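Diphosphomevalonate decarboxylase, putative (Trypanosoma brucei, PDB 2HKE) probably catalyses the ATP-dependent decarboxylation of (R)-5-diphosphomevalonate to isopentenyl diphosphate, a precursor for isoprenoid and sterol synthesis. Local coordinates at residues 31-36 / 215-220; 222-227 / 245-250. The protein carries 1 engineered substitution. One frame throughout, in Å; residues are numbered along the deposited sequence.

In the fold
Two arginines about two turns apart on one helix, sharing one carboxylate, illustrate how an interdomain contact can be continued into a helix pair of the C-terminal domain. Contact 1 sets a loop of the N-terminal domain, 31-36, against the start of helix 213-234 in the C-terminal domain; contact 2 joins the next turns of that same helix to helix 237-256. Their centres are about 10 Å apart, and both lie on the same side of the chain's centre. E247 couples them: its OE2 lies 2.8 Å from NH1 of R216, a salt bridge, while the same oxygen also takes R224 of contact 2. Packing of D35 on M225 and of I217 on P222 adds to the join.

Contact 1 of 2, residues 31-36 / 215-220; sequences LPTNDS and KRISET
The side-chain oxygen OD1 of N34 receives two hydrogen bonds, from T33 OG1 and from a water that links it to R216. T33 OG1 lies 2.9 Å from N34 OD1, tilted from the carbonyl plane; the same hydroxyl is also hydrogen-bonded to G21 O, so its single proton has two acceptors in range. The water, as it donates to OD1, accepts from NE of R216, 2.8 Å from that nitrogen and in the guanidinium plane. The other end of the amide turns back on its own loop: N34 ND2 donates to the D35 carbonyl oxygen at 2.8 Å, a fairly straight bond in the amide plane. ND2 also bonds to the K18 carbonyl oxygen, which NH2 of R216 shares. The amide and guanidinium thus stand nearly perpendicular, 83° between their planes, held by a common acceptor and a common water, with no direct bond between them. NH1 of R216 turns instead to E247.

Beside this polar cluster, I217 supplies the apolar part. With CG1 anti to its carbonyl carbon (chi1 -66°), it carries CD1 to within 3.5 Å of T33 CB, crossing that side chain at about a right angle, while I217 CG2 lies 3.5 Å from T33 O. A second water donates to both T33 O and I217 O, the latter at 2.8 Å.

The loop joins strands 5-15 and 36-40 of the N-terminal domain, helix 213-234 belongs to the C-terminal domain, and L207 of helix 199-209 packs against both T33 and I217.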
loop_
_atom_site.group_PDB
_atom_site.type_symbol
_atom_site.label_atom_id
_atom_site.label_comp_id
_atom_site.label_asym_id
_atom_site.label_seq_id
_atom_site.Cartn_x
_atom_site.Cartn_y
_atom_site.Cartn_z
ATOM N N LEU A 31 -1.745 -16.556 -3.109
ATOM C CA LEU A 31 -0.586 -16.783 -3.965
ATOM C C LEU A 31 -0.858 -16.065 -5.290
ATOM O O LEU A 31 -1.891 -16.314 -5.934
ATOM C CB LEU A 31 -0.333 -18.291 -4.216
ATOM C CG LEU A 31 -0.453 -19.170 -2.993
ATOM C CD1 LEU A 31 -0.224 -20.623 -3.403
ATOM C CD2 LEU A 31 0.565 -18.739 -1.971
ATOM N N PRO A 32 -0.004 -15.106 -5.647
ATOM C CA PRO A 32 -0.345 -14.228 -6.744
ATOM C C PRO A 32 0.074 -14.798 -8.105
ATOM O O PRO A 32 0.912 -15.710 -8.153
ATOM C CB PRO A 32 0.417 -12.988 -6.411
ATOM C CG PRO A 32 1.672 -13.481 -5.783
ATOM C CD PRO A 32 1.262 -14.723 -5.027
ATOM N N THR A 33 -0.510 -14.268 -9.183
ATOM C CA THR A 33 -0.072 -14.641 -10.542
ATOM C C THR A 33 1.291 -14.085 -10.932
ATOM O O THR A 33 1.928 -14.592 -11.857
ATOM C CB THR A 33 -1.093 -14.166 -11.593
ATOM O OG1 THR A 33 -1.390 -12.765 -11.400
ATOM C CG2 THR A 33 -2.363 -14.905 -11.463
ATOM N N ASN A 34 1.740 -13.003 -10.279
ATOM C CA ASN A 34 3.000 -12.369 -10.652
ATOM C C ASN A 34 3.594 -11.677 -9.424
ATOM O O ASN A 34 2.880 -11.456 -8.417
ATOM C CB ASN A 34 2.771 -11.350 -11.774
ATOM C CG ASN A 34 1.652 -10.375 -11.458
ATOM O OD1 ASN A 34 0.489 -10.650 -11.798
ATOM N ND2 ASN A 34 1.976 -9.250 -10.741
ATOM N N ASP A 35 4.861 -11.347 -9.521
ATOM C CA ASP A 35 5.510 -10.578 -8.476
ATOM C C ASP A 35 4.911 -9.174 -8.429
ATOM O O ASP A 35 4.374 -8.654 -9.407
ATOM C CB ASP A 35 6.973 -10.403 -8.774
ATOM C CG ASP A 35 7.806 -11.676 -8.646
ATOM O OD1 ASP A 35 7.369 -12.770 -8.208
ATOM O OD2 ASP A 35 8.999 -11.532 -9.034
ATOM N N SER A 36 5.090 -8.520 -7.285
ATOM C CA SER A 36 4.762 -7.109 -7.186
ATOM C C SER A 36 5.895 -6.393 -6.464
ATOM O O SER A 36 6.763 -7.049 -5.895
ATOM C CB SER A 36 3.414 -6.891 -6.523
ATOM O OG SER A 36 3.247 -7.616 -5.326
ATOM N N LYS A 215 -0.602 -11.897 -21.293
ATOM C CA LYS A 215 0.652 -11.307 -21.700
ATOM C C LYS A 215 1.259 -10.567 -20.506
ATOM O O LYS A 215 2.466 -10.574 -20.334
ATOM C CB LYS A 215 0.490 -10.320 -22.850
ATOM C CG LYS A 215 1.817 -9.788 -23.340
ATOM C CD LYS A 215 1.683 -9.015 -24.667
ATOM C CE LYS A 215 1.896 -7.520 -24.456
ATOM N NZ LYS A 215 0.658 -6.785 -24.344
ATOM N N ARG A 216 0.410 -9.977 -19.683
ATOM C CA ARG A 216 0.909 -9.280 -18.454
ATOM C C ARG A 216 1.706 -10.225 -17.554
ATOM O O ARG A 216 2.798 -9.890 -17.119
ATOM C CB ARG A 216 -0.234 -8.612 -17.710
ATOM C CG ARG A 216 0.196 -8.038 -16.351
ATOM C CD ARG A 216 -0.890 -7.299 -15.650
ATOM N NE ARG A 216 -0.376 -6.906 -14.337
ATOM C CZ ARG A 216 0.588 -6.015 -14.132
ATOM N NH1 ARG A 216 1.109 -5.295 -15.124
ATOM N NH2 ARG A 216 0.993 -5.800 -12.879
ATOM N N ILE A 217 1.140 -11.398 -17.283
ATOM C CA ILE A 217 1.711 -12.363 -16.371
ATOM C C ILE A 217 2.915 -13.012 -16.985
ATOM O O ILE A 217 3.946 -13.198 -16.350
ATOM C CB ILE A 217 0.642 -13.418 -15.986
ATOM C CG1 ILE A 217 -0.456 -12.711 -15.177
ATOM C CG2 ILE A 217 1.266 -14.634 -15.267
ATOM C CD1 ILE A 217 -1.754 -13.473 -14.998
ATOM N N SER A 218 2.801 -13.351 -18.269
ATOM C CA SER A 218 3.857 -14.102 -18.897
ATOM C C SER A 218 5.065 -13.265 -19.278
ATOM O O SER A 218 6.197 -13.707 -19.125
ATOM C CB SER A 218 3.303 -14.760 -20.165
ATOM O OG SER A 218 4.288 -15.620 -20.668
ATOM N N GLU A 219 4.835 -12.074 -19.811
ATOM C CA GLU A 219 5.896 -11.262 -20.377
ATOM C C GLU A 219 6.129 -9.957 -19.613
ATOM O O GLU A 219 7.254 -9.633 -19.324
ATOM C CB GLU A 219 5.550 -10.960 -21.842
ATOM C CG GLU A 219 6.520 -10.028 -22.561
ATOM C CD GLU A 219 6.124 -9.721 -23.998
ATOM O OE1 GLU A 219 6.471 -10.503 -24.911
ATOM O OE2 GLU A 219 5.538 -8.665 -24.178
ATOM N N THR A 220 5.082 -9.216 -19.307
ATOM C CA THR A 220 5.252 -7.795 -18.993
ATOM C C THR A 220 5.814 -7.648 -17.582
ATOM O O THR A 220 6.758 -6.921 -17.348
ATOM C CB THR A 220 3.943 -7.027 -19.111
ATOM O OG1 THR A 220 3.372 -7.246 -20.425
ATOM C CG2 THR A 220 4.152 -5.519 -18.918
HETATM O O HOH W 1 4.485 -13.682 -13.642
HETATM O O HOH W 2 -1.267 -8.587 -12.290
#

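Contact 2 of 2, residues 222-227 / 245-250; sequences PERMKI and MLESDD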
loop_
_atom_site.group_PDB
_atom_site.type_symbol
_atom_site.label_atom_id
_atom_site.label_comp_id
_atom_site.label_asym_id
_atom_site.label_seq_id
_atom_site.Cartn_x
_atom_site.Cartn_y
_atom_site.Cartn_z
ATOM N N PRO A 222 7.450 -9.797 -15.589
ATOM C CA PRO A 222 8.863 -10.145 -15.559
ATOM C C PRO A 222 9.837 -9.110 -16.173
ATOM O O PRO A 222 10.900 -8.840 -15.564
ATOM C CB PRO A 222 8.895 -11.485 -16.308
ATOM C CG PRO A 222 7.604 -12.094 -16.032
ATOM C CD PRO A 222 6.624 -10.935 -16.022
ATOM N N GLU A 223 9.472 -8.524 -17.305
ATOM C CA GLU A 223 10.249 -7.460 -17.969
ATOM C C GLU A 223 10.381 -6.264 -16.995
ATOM O O GLU A 223 11.489 -5.754 -16.752
ATOM C CB GLU A 223 9.558 -6.892 -19.214
ATOM C CG GLU A 223 9.519 -7.727 -20.515
ATOM C CD GLU A 223 8.598 -7.142 -21.621
ATOM O OE1 GLU A 223 7.622 -6.359 -21.332
ATOM O OE2 GLU A 223 8.896 -7.480 -22.803
ATOM N N ARG A 224 9.257 -5.824 -16.437
ATOM C CA ARG A 224 9.270 -4.592 -15.642
ATOM C C ARG A 224 9.934 -4.770 -14.277
ATOM O O ARG A 224 10.570 -3.832 -13.770
ATOM C CB ARG A 224 7.858 -4.029 -15.482
ATOM C CG ARG A 224 7.292 -3.623 -16.798
ATOM C CD ARG A 224 5.931 -2.959 -16.677
ATOM N NE ARG A 224 5.490 -2.606 -18.040
ATOM C CZ ARG A 224 4.252 -2.328 -18.372
ATOM N NH1 ARG A 224 3.296 -2.337 -17.479
ATOM N NH2 ARG A 224 3.977 -2.037 -19.627
ATOM N N MET A 225 9.840 -5.965 -13.704
ATOM C CA MET A 225 10.586 -6.286 -12.464
ATOM C C MET A 225 12.098 -6.121 -12.689
ATOM O O MET A 225 12.790 -5.559 -11.852
ATOM C CB MET A 225 10.302 -7.704 -11.972
ATOM C CG MET A 225 8.859 -7.909 -11.433
ATOM S SD MET A 225 8.531 -6.943 -9.915
ATOM C CE MET A 225 9.837 -7.578 -8.842
ATOM N N LYS A 226 12.588 -6.590 -13.815
ATOM C CA LYS A 226 14.019 -6.420 -14.144
ATOM C C LYS A 226 14.394 -4.959 -14.343
ATOM O O LYS A 226 15.424 -4.498 -13.804
ATOM C CB LYS A 226 14.398 -7.263 -15.367
ATOM C CG LYS A 226 15.817 -7.026 -15.902
ATOM C CD LYS A 226 16.153 -8.021 -17.033
ATOM C CE LYS A 226 17.569 -7.767 -17.593
ATOM N NZ LYS A 226 17.963 -8.866 -18.554
ATOM N N ILE A 227 13.570 -4.210 -15.076
ATOM C CA ILE A 227 13.868 -2.813 -15.402
ATOM C C ILE A 227 13.772 -1.985 -14.109
ATOM O O ILE A 227 14.610 -1.158 -13.845
ATOM C CB ILE A 227 12.873 -2.221 -16.438
ATOM C CG1 ILE A 227 13.006 -2.939 -17.797
ATOM C CG2 ILE A 227 13.072 -0.718 -16.588
ATOM C CD1 ILE A 227 11.778 -2.718 -18.732
ATOM N N MET A 245 4.159 4.574 -14.158
ATOM C CA MET A 245 3.027 5.086 -14.918
ATOM C C MET A 245 2.526 4.038 -15.916
ATOM O O MET A 245 1.336 3.944 -16.155
ATOM C CB MET A 245 3.409 6.377 -15.637
ATOM C CG MET A 245 3.547 7.529 -14.622
ATOM S SD MET A 245 3.870 9.149 -15.242
ATOM C CE MET A 245 5.592 9.025 -15.689
ATOM N N LEU A 246 3.424 3.256 -16.487
ATOM C CA LEU A 246 2.994 2.169 -17.398
ATOM C C LEU A 246 2.186 1.144 -16.652
ATOM O O LEU A 246 1.157 0.704 -17.105
ATOM C CB LEU A 246 4.199 1.465 -18.002
ATOM C CG LEU A 246 4.926 2.235 -19.090
ATOM C CD1 LEU A 246 6.284 1.545 -19.388
ATOM C CD2 LEU A 246 4.040 2.318 -20.333
ATOM N N GLU A 247 2.613 0.814 -15.458
ATOM C CA GLU A 247 1.921 -0.171 -14.640
ATOM C C GLU A 247 0.561 0.325 -14.211
ATOM O O GLU A 247 -0.448 -0.398 -14.253
ATOM C CB GLU A 247 2.779 -0.485 -13.417
ATOM C CG GLU A 247 3.836 -1.544 -13.662
ATOM C CD GLU A 247 3.227 -2.925 -13.799
ATOM O OE1 GLU A 247 2.655 -3.435 -12.800
ATOM O OE2 GLU A 247 3.255 -3.484 -14.933
ATOM N N SER A 248 0.497 1.582 -13.798
ATOM C CA SER A 248 -0.767 2.188 -13.416
ATOM C C SER A 248 -1.727 2.222 -14.569
ATOM O O SER A 248 -2.897 1.867 -14.436
ATOM C CB SER A 248 -0.498 3.609 -12.946
ATOM O OG SER A 248 -1.700 4.235 -12.512
ATOM N N ASP A 249 -1.236 2.659 -15.730
ATOM C CA ASP A 249 -2.087 2.670 -16.933
ATOM C C ASP A 249 -2.615 1.273 -17.234
ATOM O O ASP A 249 -3.837 1.113 -17.554
ATOM C CB ASP A 249 -1.300 3.182 -18.155
ATOM C CG ASP A 249 -0.939 4.641 -18.077
ATOM O OD1 ASP A 249 -1.473 5.416 -17.247
ATOM O OD2 ASP A 249 -0.105 5.052 -18.934
ATOM N N ASP A 250 -1.746 0.279 -17.133
ATOM C CA ASP A 250 -2.124 -1.100 -17.474
ATOM C C ASP A 250 -3.199 -1.663 -16.541
ATOM O O ASP A 250 -4.150 -2.333 -17.008
ATOM C CB ASP A 250 -0.917 -2.036 -17.533
ATOM C CG ASP A 250 -0.054 -1.876 -18.793
ATOM O OD1 ASP A 250 -0.399 -1.122 -19.738
ATOM O OD2 ASP A 250 1.017 -2.572 -18.854
#
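R224 reaches from helix 222-227 to three residues on one turn of helix 245-250, and the flat end of its side chain meets each in a different way. L246 lies over a face of the guanidinium: its CB is 3.8 Å from R224 CZ, above the centre of the group, and the two side chains cross at about a right angle. The two acids instead approach at the edge. D250 is turned so that its carboxylate plane is only 27° from that of the guanidinium, yet R224 NH1 meets D250 OD2 from above the carboxylate, at 2.7 Å. A weak second bond, from R224 NH2 at 3.1 Å, falls on the same D250 oxygen. The E247 carboxylate stands steeply across the guanidinium, 77° between their planes, and R224 NH1 reaches its OE2 at 2.8 Å on the anti side.

The setting is an antiparallel helix hairpin, formed by helices 213-234 and 237-256, consecutive in the C-terminal domain. Their local axes run at 154° and come no nearer than 12.0 Å, a wide separation for which a long side chain is suited. R224 spans it with its chain extended from CG to NE, and NH1 bonds to both carboxylates, one with each of its hydrogens, in a salt-bridge network.

E247 reaches its place by a bend at its second torsion, which also brings its OE2 to 3.2 Å from CD of R224. That oxygen already holds R216, and the other, OE1, accepts from the backbone N of K18. Two arginines around one carboxylate would be expected to stabilise its negative charge. Farther along the shared helix pair, I227 packs on T239 and I243, and I243 also touches R224.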